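Local coordinates for protein IroE-like serine hydrolase (Shewanella oneidensis, PDB 3GFF) that probably hydrolyses ester bonds as a serine hydrolase of the alpha/beta-hydrolase fold, resembling the siderophore esterase IroE, at residues V45-D50 with E124-I129. Residues are numbered along the deposited sequence; the frame is centred on the assembly and turned at random.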
# COMPACT_ATOMS: atom_id res chain seq x y z
N VAL A 45 -11.47 -16.56 -0.39
CA VAL A 45 -12.26 -15.37 -0.64
C VAL A 45 -11.99 -14.37 0.46
O VAL A 45 -12.14 -14.69 1.65
CB VAL A 45 -13.77 -15.67 -0.72
CG1 VAL A 45 -14.58 -14.36 -1.14
CG2 VAL A 45 -14.05 -16.83 -1.69
N VAL A 46 -11.58 -13.17 0.07
CA VAL A 46 -11.32 -12.09 1.03
C VAL A 46 -12.48 -11.12 0.89
O VAL A 46 -12.67 -10.45 -0.13
CB VAL A 46 -9.91 -11.42 0.85
CG1 VAL A 46 -9.73 -10.28 1.82
CG2 VAL A 46 -8.75 -12.45 1.12
N TYR A 47 -13.29 -11.08 1.93
CA TYR A 47 -14.44 -10.15 1.97
C TYR A 47 -14.03 -8.84 2.62
O TYR A 47 -13.59 -8.84 3.75
CB TYR A 47 -15.58 -10.77 2.78
CG TYR A 47 -16.32 -11.91 2.09
CD1 TYR A 47 -15.86 -13.21 2.20
CD2 TYR A 47 -17.52 -11.70 1.41
CE1 TYR A 47 -16.53 -14.25 1.64
CE2 TYR A 47 -18.20 -12.73 0.83
CZ TYR A 47 -17.69 -14.01 0.94
OH TYR A 47 -18.33 -15.09 0.40
N LEU A 48 -14.17 -7.73 1.89
CA LEU A 48 -13.82 -6.40 2.40
C LEU A 48 -15.10 -5.59 2.70
O LEU A 48 -15.93 -5.38 1.79
CB LEU A 48 -12.97 -5.63 1.38
CG LEU A 48 -11.76 -6.33 0.75
CD1 LEU A 48 -11.19 -5.42 -0.33
CD2 LEU A 48 -10.65 -6.72 1.84
N LEU A 49 -15.26 -5.16 3.95
CA LEU A 49 -16.35 -4.28 4.35
C LEU A 49 -16.01 -2.85 3.93
O LEU A 49 -14.86 -2.58 3.58
CB LEU A 49 -16.58 -4.34 5.86
CG LEU A 49 -16.99 -5.72 6.38
CD1 LEU A 49 -17.29 -5.65 7.86
CD2 LEU A 49 -18.17 -6.28 5.61
N ASP A 50 -17.01 -1.96 3.99
CA ASP A 50 -16.88 -0.56 3.55
C ASP A 50 -16.37 -0.50 2.14
O ASP A 50 -15.53 0.33 1.82
CB ASP A 50 -15.97 0.25 4.48
CG ASP A 50 -16.62 0.55 5.78
OD1 ASP A 50 -17.81 0.96 5.74
OD2 ASP A 50 -15.96 0.37 6.82
N GLU A 124 -27.16 -15.42 2.40
CA GLU A 124 -27.41 -14.95 1.04
C GLU A 124 -26.16 -14.66 0.22
O GLU A 124 -25.92 -15.31 -0.80
CB GLU A 124 -28.30 -13.72 1.10
CG GLU A 124 -29.63 -13.97 1.79
CD GLU A 124 -30.45 -12.72 2.01
OE1 GLU A 124 -29.89 -11.64 2.26
OE2 GLU A 124 -31.68 -12.81 1.98
N LEU A 125 -25.33 -13.72 0.66
CA LEU A 125 -24.16 -13.35 -0.14
C LEU A 125 -23.14 -14.51 -0.38
O LEU A 125 -22.86 -14.85 -1.54
CB LEU A 125 -23.48 -12.10 0.41
CG LEU A 125 -22.33 -11.51 -0.44
CD1 LEU A 125 -22.79 -11.03 -1.81
CD2 LEU A 125 -21.61 -10.37 0.30
N ALA A 126 -22.59 -15.12 0.66
CA ALA A 126 -21.58 -16.16 0.43
C ALA A 126 -22.11 -17.35 -0.44
O ALA A 126 -21.47 -17.77 -1.41
CB ALA A 126 -20.90 -16.63 1.75
N PRO A 127 -23.27 -17.89 -0.11
CA PRO A 127 -23.75 -18.96 -0.99
C PRO A 127 -23.81 -18.56 -2.48
O PRO A 127 -23.56 -19.38 -3.36
CB PRO A 127 -25.16 -19.25 -0.44
CG PRO A 127 -25.12 -18.79 0.96
CD PRO A 127 -24.13 -17.69 1.06
N SER A 128 -24.16 -17.30 -2.75
CA SER A 128 -24.30 -16.80 -4.12
C SER A 128 -22.95 -16.72 -4.85
O SER A 128 -22.83 -17.13 -6.00
CB SER A 128 -24.99 -15.42 -4.11
OG SER A 128 -25.07 -14.90 -5.41
N ILE A 129 -21.96 -16.19 -4.14
CA ILE A 129 -20.56 -16.10 -4.58
C ILE A 129 -20.04 -17.51 -4.82
O ILE A 129 -19.46 -17.81 -5.84
CB ILE A 129 -19.67 -15.46 -3.47
CG1 ILE A 129 -20.08 -14.00 -3.17
CG2 ILE A 129 -18.17 -15.55 -3.82
CD1 ILE A 129 -19.67 -13.03 -4.15
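Tyr47 joins strand 45-48 to Leu125, Ala126 and Ile129 of helix 124-129, whose axis runs roughly antiparallel to the strand, at 144°, and comes within 11.8 Å of it. Backbone atoms do not meet across that gap, and no hydrogen bond crosses it; one tyrosine ring bridges most of the distance. The helix is kinked at Pro127, whose N has no hydrogen to give to the preceding turn, while Ile129 N still bonds Leu125 O at 3.1 Å. With CG anti to its own carbonyl carbon (chi1 -72°), Tyr47 directs its ring from the strand to the helix, phenol end leading. Leu125 points back toward the strand, so the two side chains lie alongside each other, running in opposite senses, with Leu125 CD2 at the ring edge, near its plane, 4.2 Å from Tyr47 CE2. The hydroxyl reaches the helix surface: Tyr47 OH abuts Ala126, 3.3 Å from its CB and nearly as close to its CA, and is 4.1 Å from Ile129 CB. Strand 43-48 lies inside the main sheet, hydrogen-bonded through its backbone to strands 77-81 and 138-144, which flank it. Helix 114-132 lies against one face of this alpha/beta-hydrolase sheet, Tyr47 being the link from strand 43-48. Val79 also touches Tyr47; Ile81 packs on Leu125, and Tyr28 of strand 24-31 on both Leu125 and Ile129, extending the helix's apolar seat across neighbouring strands.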